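Local coordinates for penicillin-binding protein 2 (Pbp2) (PDB 5LP5) that probably cross-links peptidoglycan as a penicillin-binding transpeptidase during cell wall synthesis, and forms a complex with MreC, at residues 329-337 against 351-360; 338-349 against 365-376. All coordinates share one frame; numbering follows the deposited sequence.

Overall arrangement
From the N terminus, the chain enters this region of the transpeptidase domain through 329-337, turns out into the hairpin of strands 338-340 and 345-347, and returns through 351-360. Contact 1 closes that excursion by pairing the two arms at its base. The chain then runs through helix 359-364 and bends into 365-376, which contact 2 brings against the hairpin. The segments alternate along the sequence, so the two contacts cross rather than nest. Bonds join them directly: Lys373 NZ probably reaches Pro334 O, and Pro337 O probably accepts from Asp348 N. Together they tie a peripheral two-stranded ribbon and its hairpin to helix 369-377.

Contact 1 of 2, residues 329-337 against 351-360; sequences ENTTIPTPP and KTGHGNSNLY
The hydroxyls of Thr335 and Ser357 meet in a hydrogen bond between two buried side chains, Thr335 OG1 donating to Ser357 OG at 2.6 Å. Ser357 OG stands between its own backbone N and carbonyl carbon (chi1 56°), while Thr335 directs its CB toward 351-360 and holds OG1 anti to its own carbonyl carbon (chi1 -60°), which brings that oxygen to the serine. The methyl CG2 of Thr335 turns instead to the CB of His354, 3.9 Å away. Next to this pair, 333-334 and 356-357 form a short antiparallel ladder. Ile333 and Ser357 are its hydrogen-bonded pair: Ile333 N reaches Ser357 O at 3.2 Å in a nearly straight bond (171°), and Ser357 N returns to Ile333 O at 3.0 Å. Pro334 and Asn356 are the neighbouring non-hydrogen-bonded pair on the other face, where the amide OD1 of Asn356 lies 3.5 Å from Pro334 CA. Past them the ladder is interrupted by a classic beta bulge, His354 and Gly355 both facing Thr335, whose O accepts from His354 N at 2.9 Å. At the other end Asn358 is the N-cap of helix 359-364, its OD1 bonded to Lys361 N, and the first helical N-H, that of Leu359, donates to Glu329 O. Glu329 and Tyr360 run alongside each other, with Glu329 CG 3.5 Å from Tyr360 CE2 and equally far from the hydroxyl oxygen OH; the Glu329 carboxylate continues to a salt bridge with Lys480.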
loop_
_atom_site.group_PDB
_atom_site.type_symbol
_atom_site.label_atom_id
_atom_site.label_comp_id
_atom_site.label_asym_id
_atom_site.label_seq_id
_atom_site.Cartn_x
_atom_site.Cartn_y
_atom_site.Cartn_z
ATOM N N GLU A 329 35.274 24.748 -40.084
ATOM C CA GLU A 329 35.825 24.272 -38.824
ATOM C C GLU A 329 37.306 24.589 -38.701
ATOM O O GLU A 329 37.800 24.758 -37.597
ATOM C CB GLU A 329 35.550 22.765 -38.622
ATOM C CG GLU A 329 35.993 21.815 -39.734
ATOM C CD GLU A 329 34.922 21.570 -40.789
ATOM O OE1 GLU A 329 34.097 22.472 -41.053
ATOM O OE2 GLU A 329 34.922 20.481 -41.382
ATOM N N ASN A 330 37.990 24.713 -39.834
ATOM C CA ASN A 330 39.439 24.953 -39.854
ATOM C C ASN A 330 39.833 26.417 -39.975
ATOM O O ASN A 330 41.013 26.751 -39.861
ATOM C CB ASN A 330 40.063 24.198 -41.011
ATOM C CG ASN A 330 39.630 22.766 -41.051
ATOM O OD1 ASN A 330 39.929 22.006 -40.141
ATOM N ND2 ASN A 330 38.918 22.387 -42.101
ATOM N N THR A 331 38.857 27.285 -40.222
ATOM C CA THR A 331 39.113 28.712 -40.233
ATOM C C THR A 331 39.779 29.105 -38.928
ATOM O O THR A 331 39.194 28.997 -37.840
ATOM C CB THR A 331 37.819 29.493 -40.408
ATOM O OG1 THR A 331 37.130 28.989 -41.569
ATOM C CG2 THR A 331 38.106 30.985 -40.538
ATOM N N THR A 332 41.029 29.524 -39.048
ATOM C CA THR A 332 41.845 29.863 -37.898
ATOM C C THR A 332 41.960 31.382 -37.841
ATOM O O THR A 332 42.147 32.035 -38.873
ATOM C CB THR A 332 43.252 29.234 -38.021
ATOM O OG1 THR A 332 43.143 27.864 -38.426
ATOM C CG2 THR A 332 44.007 29.317 -36.698
ATOM N N ILE A 333 41.827 31.946 -36.644
ATOM C CA ILE A 333 41.987 33.393 -36.451
ATOM C C ILE A 333 42.752 33.678 -35.158
ATOM O O ILE A 333 42.784 32.841 -34.261
ATOM C CB ILE A 333 40.627 34.124 -36.425
ATOM C CG1 ILE A 333 39.793 33.688 -35.202
ATOM C CG2 ILE A 333 39.867 33.874 -37.725
ATOM C CD1 ILE A 333 38.473 34.422 -35.036
ATOM N N PRO A 334 43.384 34.857 -35.064
ATOM C CA PRO A 334 44.136 35.218 -33.852
ATOM C C PRO A 334 43.256 35.465 -32.610
ATOM O O PRO A 334 42.245 36.151 -32.684
ATOM C CB PRO A 334 44.903 36.487 -34.262
ATOM C CG PRO A 334 44.222 37.000 -35.484
ATOM C CD PRO A 334 43.570 35.830 -36.157
ATOM N N THR A 335 43.664 34.902 -31.478
ATOM C CA THR A 335 42.865 34.925 -30.256
ATOM C C THR A 335 43.642 35.533 -29.087
ATOM O O THR A 335 44.250 34.813 -28.288
ATOM C CB THR A 335 42.394 33.505 -29.889
ATOM O OG1 THR A 335 41.596 32.988 -30.958
ATOM C CG2 THR A 335 41.551 33.499 -28.614
ATOM N N PRO A 336 43.622 36.864 -28.984
ATOM C CA PRO A 336 44.263 37.581 -27.885
ATOM C C PRO A 336 43.463 37.507 -26.587
ATOM O O PRO A 336 42.342 36.976 -26.583
ATOM C CB PRO A 336 44.313 39.021 -28.389
ATOM C CG PRO A 336 43.188 39.119 -29.350
ATOM C CD PRO A 336 43.080 37.778 -30.001
ATOM N N PRO A 337 44.032 38.042 -25.484
ATOM C CA PRO A 337 43.363 38.067 -24.176
ATOM C C PRO A 337 41.999 38.759 -24.183
ATOM O O PRO A 337 41.168 38.470 -23.339
ATOM C CB PRO A 337 44.346 38.844 -23.289
ATOM C CG PRO A 337 45.671 38.604 -23.913
ATOM C CD PRO A 337 45.412 38.554 -25.393
ATOM N N LYS A 351 43.488 35.677 -18.655
ATOM C CA LYS A 351 44.471 36.725 -18.936
ATOM C C LYS A 351 45.350 36.501 -20.186
ATOM O O LYS A 351 45.446 37.357 -21.082
ATOM C CB LYS A 351 45.363 36.836 -17.675
ATOM C CG LYS A 351 46.251 38.061 -17.555
ATOM C CD LYS A 351 47.194 37.916 -16.367
ATOM C CE LYS A 351 48.050 39.156 -16.151
ATOM N NZ LYS A 351 49.140 38.904 -15.168
ATOM N N THR A 352 46.008 35.344 -20.199
ATOM C CA THR A 352 47.059 35.039 -21.181
ATOM C C THR A 352 46.580 35.096 -22.636
ATOM O O THR A 352 47.324 35.516 -23.511
ATOM C CB THR A 352 47.779 33.685 -20.881
ATOM O OG1 THR A 352 48.474 33.233 -22.047
ATOM C CG2 THR A 352 46.814 32.576 -20.430
ATOM N N GLY A 353 45.343 34.695 -22.900
ATOM C CA GLY A 353 44.855 34.635 -24.281
ATOM C C GLY A 353 45.233 33.291 -24.879
ATOM O O GLY A 353 45.862 32.476 -24.205
ATOM N N HIS A 354 44.851 33.041 -26.128
ATOM C CA HIS A 354 44.954 31.691 -26.693
ATOM C C HIS A 354 45.477 31.627 -28.136
ATOM O O HIS A 354 45.003 30.830 -28.949
ATOM C CB HIS A 354 43.601 30.977 -26.547
ATOM C CG HIS A 354 43.203 30.742 -25.118
ATOM N ND1 HIS A 354 42.418 31.622 -24.403
ATOM C CD2 HIS A 354 43.505 29.734 -24.267
ATOM C CE1 HIS A 354 42.251 31.166 -23.174
ATOM N NE2 HIS A 354 42.893 30.017 -23.069
ATOM N N GLY A 355 46.467 32.459 -28.442
ATOM C CA GLY A 355 47.173 32.409 -29.735
ATOM C C GLY A 355 46.306 32.392 -30.989
ATOM O O GLY A 355 45.317 33.111 -31.076
ATOM N N ASN A 356 46.688 31.577 -31.972
ATOM C CA ASN A 356 45.833 31.276 -33.124
ATOM C C ASN A 356 44.922 30.106 -32.742
ATOM O O ASN A 356 45.358 29.180 -32.057
ATOM C CB ASN A 356 46.671 30.895 -34.355
ATOM C CG ASN A 356 47.166 32.105 -35.149
ATOM O OD1 ASN A 356 46.879 33.259 -34.829
ATOM N ND2 ASN A 356 47.911 31.832 -36.208
ATOM N N SER A 357 43.667 30.138 -33.182
ATOM C CA SER A 357 42.729 29.045 -32.884
ATOM C C SER A 357 41.562 28.921 -33.875
ATOM O O SER A 357 41.023 29.910 -34.371
ATOM C CB SER A 357 42.202 29.180 -31.453
ATOM O OG SER A 357 41.607 30.438 -31.242
ATOM N N ASN A 358 41.186 27.675 -34.143
ATOM C CA ASN A 358 40.088 27.347 -35.057
ATOM C C ASN A 358 38.865 26.946 -34.222
ATOM O O ASN A 358 38.852 27.140 -33.002
ATOM C CB ASN A 358 40.519 26.209 -35.992
ATOM C CG ASN A 358 41.051 25.002 -35.236
ATOM O OD1 ASN A 358 40.543 24.648 -34.172
ATOM N ND2 ASN A 358 42.091 24.374 -35.779
ATOM N N LEU A 359 37.848 26.381 -34.869
ATOM C CA LEU A 359 36.667 25.862 -34.147
ATOM C C LEU A 359 37.029 24.734 -33.155
ATOM O O LEU A 359 36.703 24.815 -31.969
ATOM C CB LEU A 359 35.585 25.379 -35.131
ATOM C CG LEU A 359 34.117 25.476 -34.669
ATOM C CD1 LEU A 359 33.149 25.158 -35.802
ATOM C CD2 LEU A 359 33.794 24.585 -33.489
ATOM N N TYR A 360 37.712 23.698 -33.648
ATOM C CA TYR A 360 38.152 22.564 -32.806
ATOM C C TYR A 360 38.823 23.066 -31.518
ATOM O O TYR A 360 38.530 22.586 -30.419
ATOM C CB TYR A 360 39.138 21.622 -33.542
ATOM C CG TYR A 360 38.611 20.887 -34.781
ATOM C CD1 TYR A 360 38.099 19.598 -34.697
ATOM C CD2 TYR A 360 38.673 21.475 -36.041
ATOM C CE1 TYR A 360 37.635 18.937 -35.824
ATOM C CE2 TYR A 360 38.216 20.818 -37.168
ATOM C CZ TYR A 360 37.698 19.554 -37.053
ATOM O OH TYR A 360 37.239 18.916 -38.178
#

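Contact 2 of 2, residues 338-349 against 365-376; sequences FIEVGKHKFRDW and ESVDVYFYKFGL
Ser366 and Asp368 begin and end a Ser-Val-Asp triplet that is probably the counterpart of the SxN motif of penicillin-binding proteins, with Asp in the third place, and here the hairpin of strands 338-340 and 345-347 packs against it and the helix that follows. Ser366, at positive phi, is the C-prime residue of a Schellman motif ending helix 359-364; its OG bonds to Ser311, and Asp368 OD1 forms a salt bridge with Lys314, both residues of what is probably the SxxK motif. Across the contact, Asp348 bonds to the backbone of this turn. With CG anti to the backbone N (chi1 -173°), Asp348 OD2 accepts from Asp368 N at 3.1 Å, the donor arriving from above the carboxylate plane. Next in the chain, Trp349 sets the edge of its indole, at CD1, beside Asp368 OD2, with ring and carboxylate planes 76° apart. Its NE1 makes a weak hydrogen bond, 3.4 Å, to Glu365 O.

Farther along, Tyr372 extends from helix 369-377 against the hairpin. Phe346 CB sits over the centre of the tyrosine ring, 3.9 Å from its centroid and almost on the normal, in a CH-pi contact, and the Phe346 ring turns an edge to the same tyrosine in an edge-to-face pair. Leu428, from helix 424-430, touches both aromatic residues. Ile339 completes the apolar layer, dividing its branches: CG2 meets Val369 CG1 at 3.7 Å, while CD1 meets Tyr372 CB. Nearer the hairpin tip, Val341 CG2 and Leu376 CD2 touch alongside, the two side chains pointing in opposite directions. The tyrosine hydroxyl, at the far end of its ring, donates to Arg347 O at 3.1 Å, placed above that carbonyl's plane.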
loop_
_atom_site.group_PDB
_atom_site.type_symbol
_atom_site.label_atom_id
_atom_site.label_comp_id
_atom_site.label_asym_id
_atom_site.label_seq_id
_atom_site.Cartn_x
_atom_site.Cartn_y
_atom_site.Cartn_z
ATOM N N PHE A 338 41.779 39.671 -25.119
ATOM C CA PHE A 338 40.514 40.395 -25.208
ATOM C C PHE A 338 40.351 40.990 -26.601
ATOM O O PHE A 338 41.243 40.861 -27.438
ATOM C CB PHE A 338 40.459 41.507 -24.140
ATOM C CG PHE A 338 41.529 42.570 -24.292
ATOM C CD1 PHE A 338 41.315 43.681 -25.105
ATOM C CD2 PHE A 338 42.739 42.469 -23.603
ATOM C CE1 PHE A 338 42.293 44.651 -25.240
ATOM C CE2 PHE A 338 43.718 43.437 -23.737
ATOM C CZ PHE A 338 43.495 44.530 -24.556
ATOM N N ILE A 339 39.209 41.624 -26.847
ATOM C CA ILE A 339 39.038 42.489 -28.023
ATOM C C ILE A 339 38.362 43.792 -27.612
ATOM O O ILE A 339 37.744 43.872 -26.546
ATOM C CB ILE A 339 38.224 41.833 -29.158
ATOM C CG1 ILE A 339 36.837 41.412 -28.675
ATOM C CG2 ILE A 339 38.949 40.617 -29.701
ATOM C CD1 ILE A 339 35.896 41.026 -29.801
ATOM N N GLU A 340 38.505 44.819 -28.448
ATOM C CA GLU A 340 37.735 46.051 -28.285
ATOM C C GLU A 340 36.833 46.212 -29.484
ATOM O O GLU A 340 37.233 45.900 -30.597
ATOM C CB GLU A 340 38.630 47.279 -28.155
ATOM C CG GLU A 340 37.865 48.474 -27.603
ATOM C CD GLU A 340 38.667 49.741 -27.605
ATOM O OE1 GLU A 340 39.806 49.725 -27.103
ATOM O OE2 GLU A 340 38.141 50.750 -28.102
ATOM N N VAL A 341 35.627 46.726 -29.262
ATOM C CA VAL A 341 34.687 46.949 -30.363
ATOM C C VAL A 341 34.278 48.425 -30.489
ATOM O O VAL A 341 34.395 49.018 -31.575
ATOM C CB VAL A 341 33.469 46.014 -30.248
ATOM C CG1 VAL A 341 32.424 46.353 -31.303
ATOM C CG2 VAL A 341 33.919 44.568 -30.408
ATOM N N GLY A 342 33.836 49.032 -29.388
ATOM C CA GLY A 342 33.592 50.464 -29.393
ATOM C C GLY A 342 34.045 51.058 -28.088
ATOM O O GLY A 342 35.238 51.258 -27.857
ATOM N N LYS A 343 33.076 51.312 -27.226
ATOM C CA LYS A 343 33.347 51.887 -25.919
ATOM C C LYS A 343 33.872 50.823 -24.948
ATOM O O LYS A 343 34.487 51.167 -23.940
ATOM C CB LYS A 343 32.080 52.564 -25.360
ATOM C CG LYS A 343 32.311 53.521 -24.185
ATOM C CD LYS A 343 31.055 54.306 -23.818
ATOM C CE LYS A 343 29.904 53.381 -23.428
ATOM N NZ LYS A 343 28.737 54.116 -22.880
ATOM N N HIS A 344 33.660 49.538 -25.247
ATOM C CA HIS A 344 34.007 48.491 -24.283
ATOM C C HIS A 344 34.808 47.317 -24.832
ATOM O O HIS A 344 34.860 47.089 -26.046
ATOM C CB HIS A 344 32.750 47.984 -23.595
ATOM C CG HIS A 344 32.117 48.980 -22.668
ATOM N ND1 HIS A 344 30.748 49.114 -22.552
ATOM C CD2 HIS A 344 32.653 49.864 -21.793
ATOM C CE1 HIS A 344 30.468 50.040 -21.651
ATOM N NE2 HIS A 344 31.606 50.514 -21.178
ATOM N N LYS A 345 35.440 46.607 -23.893
ATOM C CA LYS A 345 36.317 45.465 -24.174
ATOM C C LYS A 345 35.728 44.152 -23.659
ATOM O O LYS A 345 35.381 44.025 -22.482
ATOM C CB LYS A 345 37.684 45.649 -23.511
ATOM C CG LYS A 345 38.473 46.842 -24.031
ATOM C CD LYS A 345 39.826 46.982 -23.361
ATOM C CE LYS A 345 40.319 48.415 -23.456
ATOM N NZ LYS A 345 41.515 48.620 -22.599
ATOM N N PHE A 346 35.660 43.166 -24.549
ATOM C CA PHE A 346 35.072 41.862 -24.231
ATOM C C PHE A 346 36.161 40.831 -23.936
ATOM O O PHE A 346 36.897 40.379 -24.829
ATOM C CB PHE A 346 34.167 41.394 -25.365
ATOM C CG PHE A 346 32.972 42.271 -25.574
ATOM C CD1 PHE A 346 33.080 43.437 -26.319
ATOM C CD2 PHE A 346 31.749 41.948 -25.009
ATOM C CE1 PHE A 346 31.989 44.259 -26.509
ATOM C CE2 PHE A 346 30.652 42.768 -25.195
ATOM C CZ PHE A 346 30.773 43.927 -25.945
ATOM N N ARG A 347 36.242 40.453 -22.666
ATOM C CA ARG A 347 37.402 39.752 -22.144
ATOM C C ARG A 347 37.261 38.229 -22.201
ATOM O O ARG A 347 36.173 37.687 -22.008
ATOM C CB ARG A 347 37.649 40.209 -20.708
ATOM C CG ARG A 347 37.753 41.719 -20.589
ATOM C CD ARG A 347 37.945 42.155 -19.149
ATOM N NE ARG A 347 38.523 43.491 -19.107
ATOM C CZ ARG A 347 39.822 43.758 -19.220
ATOM N NH1 ARG A 347 40.716 42.788 -19.370
ATOM N NH2 ARG A 347 40.232 45.010 -19.177
ATOM N N ASP A 348 38.385 37.566 -22.487
ATOM C CA ASP A 348 38.503 36.102 -22.482
ATOM C C ASP A 348 38.764 35.639 -21.057
ATOM O O ASP A 348 39.327 36.380 -20.256
ATOM C CB ASP A 348 39.638 35.652 -23.418
ATOM C CG ASP A 348 39.708 34.152 -23.590
ATOM O OD1 ASP A 348 40.003 33.448 -22.592
ATOM O OD2 ASP A 348 39.482 33.689 -24.736
ATOM N N TRP A 349 38.341 34.422 -20.737
ATOM C CA TRP A 349 38.309 33.979 -19.339
ATOM C C TRP A 349 39.694 33.944 -18.676
ATOM O O TRP A 349 39.800 34.163 -17.468
ATOM C CB TRP A 349 37.578 32.630 -19.178
ATOM C CG TRP A 349 38.224 31.503 -19.925
ATOM C CD1 TRP A 349 38.043 31.179 -21.238
ATOM C CD2 TRP A 349 39.162 30.554 -19.405
ATOM N NE1 TRP A 349 38.810 30.098 -21.568
ATOM C CE2 TRP A 349 39.516 29.699 -20.464
ATOM C CE3 TRP A 349 39.752 30.357 -18.148
ATOM C CZ2 TRP A 349 40.432 28.649 -20.305
ATOM C CZ3 TRP A 349 40.659 29.304 -17.987
ATOM C CH2 TRP A 349 40.991 28.472 -19.059
ATOM N N GLU A 365 39.419 24.485 -25.707
ATOM C CA GLU A 365 39.987 25.311 -24.656
ATOM C C GLU A 365 38.979 26.299 -24.071
ATOM O O GLU A 365 39.369 27.188 -23.320
ATOM C CB GLU A 365 41.228 26.037 -25.184
ATOM C CG GLU A 365 42.390 25.111 -25.526
ATOM C CD GLU A 365 43.581 25.838 -26.136
ATOM O OE1 GLU A 365 43.606 27.084 -26.147
ATOM O OE2 GLU A 365 44.505 25.161 -26.613
ATOM N N SER A 366 37.692 26.123 -24.391
ATOM C CA SER A 366 36.621 26.988 -23.888
ATOM C C SER A 366 37.032 28.437 -24.158
ATOM O O SER A 366 36.984 29.273 -23.259
ATOM C CB SER A 366 36.379 26.728 -22.386
ATOM O OG SER A 366 35.208 27.360 -21.893
ATOM N N VAL A 367 37.454 28.713 -25.397
ATOM C CA VAL A 367 37.946 30.037 -25.794
ATOM C C VAL A 367 36.785 30.976 -26.113
ATOM O O VAL A 367 35.831 30.591 -26.791
ATOM C CB VAL A 367 38.866 29.972 -27.029
ATOM C CG1 VAL A 367 39.298 31.361 -27.466
ATOM C CG2 VAL A 367 40.088 29.138 -26.737
ATOM N N ASP A 368 36.891 32.216 -25.635
ATOM C CA ASP A 368 35.803 33.178 -25.728
ATOM C C ASP A 368 35.890 34.024 -27.002
ATOM O O ASP A 368 34.865 34.280 -27.644
ATOM C CB ASP A 368 35.783 34.068 -24.479
ATOM C CG ASP A 368 35.304 33.323 -23.214
ATOM O OD1 ASP A 368 34.555 32.335 -23.316
ATOM O OD2 ASP A 368 35.659 33.726 -22.096
ATOM N N VAL A 369 37.099 34.447 -27.376
ATOM C CA VAL A 369 37.255 35.443 -28.455
ATOM C C VAL A 369 36.853 34.948 -29.845
ATOM O O VAL A 369 36.330 35.726 -30.642
ATOM C CB VAL A 369 38.683 36.044 -28.492
ATOM C CG1 VAL A 369 38.892 36.893 -29.742
ATOM C CG2 VAL A 369 38.920 36.897 -27.254
ATOM N N TYR A 370 37.091 33.670 -30.140
ATOM C CA TYR A 370 36.668 33.108 -31.423
ATOM C C TYR A 370 35.188 33.421 -31.664
ATOM O O TYR A 370 34.792 33.794 -32.772
ATOM C CB TYR A 370 36.904 31.596 -31.446
ATOM C CG TYR A 370 36.397 30.885 -32.690
ATOM C CD1 TYR A 370 37.201 30.750 -33.819
ATOM C CD2 TYR A 370 35.117 30.344 -32.735
ATOM C CE1 TYR A 370 36.753 30.073 -34.949
ATOM C CE2 TYR A 370 34.651 29.667 -33.856
ATOM C CZ TYR A 370 35.471 29.528 -34.964
ATOM O OH TYR A 370 35.015 28.860 -36.090
ATOM N N PHE A 371 34.392 33.279 -30.600
ATOM C CA PHE A 371 32.941 33.475 -30.646
ATOM C C PHE A 371 32.595 34.944 -30.578
ATOM O O PHE A 371 31.637 35.377 -31.205
ATOM C CB PHE A 371 32.242 32.688 -29.523
ATOM C CG PHE A 371 32.481 31.201 -29.602
ATOM C CD1 PHE A 371 31.756 30.414 -30.489
ATOM C CD2 PHE A 371 33.447 30.597 -28.820
ATOM C CE1 PHE A 371 31.983 29.057 -30.584
ATOM C CE2 PHE A 371 33.675 29.245 -28.917
ATOM C CZ PHE A 371 32.949 28.474 -29.801
ATOM N N TYR A 372 33.368 35.720 -29.833
ATOM C CA TYR A 372 33.215 37.173 -29.871
ATOM C C TYR A 372 33.362 37.707 -31.307
ATOM O O TYR A 372 32.547 38.502 -31.779
ATOM C CB TYR A 372 34.236 37.873 -28.958
ATOM C CG TYR A 372 34.005 37.734 -27.458
ATOM C CD1 TYR A 372 32.717 37.725 -26.914
ATOM C CD2 TYR A 372 35.084 37.653 -26.577
ATOM C CE1 TYR A 372 32.516 37.605 -25.549
ATOM C CE2 TYR A 372 34.889 37.540 -25.211
ATOM C CZ TYR A 372 33.605 37.518 -24.704
ATOM O OH TYR A 372 33.412 37.397 -23.350
ATOM N N LYS A 373 34.404 37.259 -32.000
ATOM C CA LYS A 373 34.730 37.789 -33.326
ATOM C C LYS A 373 33.684 37.449 -34.381
ATOM O O LYS A 373 33.198 38.345 -35.075
ATOM C CB LYS A 373 36.113 37.316 -33.779
ATOM C CG LYS A 373 37.226 38.216 -33.275
ATOM C CD LYS A 373 38.561 37.767 -33.830
ATOM C CE LYS A 373 39.715 38.600 -33.299
ATOM N NZ LYS A 373 41.030 38.121 -33.816
ATOM N N PHE A 374 33.340 36.170 -34.513
ATOM C CA PHE A 374 32.341 35.772 -35.512
ATOM C C PHE A 374 30.939 36.225 -35.095
ATOM O O PHE A 374 30.044 36.347 -35.937
ATOM C CB PHE A 374 32.382 34.262 -35.787
ATOM C CG PHE A 374 33.583 33.828 -36.592
ATOM C CD1 PHE A 374 33.631 34.018 -37.972
ATOM C CD2 PHE A 374 34.680 33.231 -35.968
ATOM C CE1 PHE A 374 34.751 33.624 -38.707
ATOM C CE2 PHE A 374 35.794 32.825 -36.699
ATOM C CZ PHE A 374 35.831 33.020 -38.071
ATOM N N GLY A 375 30.769 36.485 -33.797
ATOM C CA GLY A 375 29.517 37.006 -33.254
ATOM C C GLY A 375 29.214 38.398 -33.774
ATOM O O GLY A 375 28.047 38.780 -33.904
ATOM N N LEU A 376 30.274 39.156 -34.063
ATOM C CA LEU A 376 30.152 40.469 -34.715
ATOM C C LEU A 376 29.487 40.359 -36.096
ATOM O O LEU A 376 28.724 41.241 -36.510
ATOM C CB LEU A 376 31.531 41.132 -34.862
ATOM C CG LEU A 376 32.234 41.522 -33.563
ATOM C CD1 LEU A 376 33.701 41.829 -33.810
ATOM C CD2 LEU A 376 31.540 42.702 -32.909
#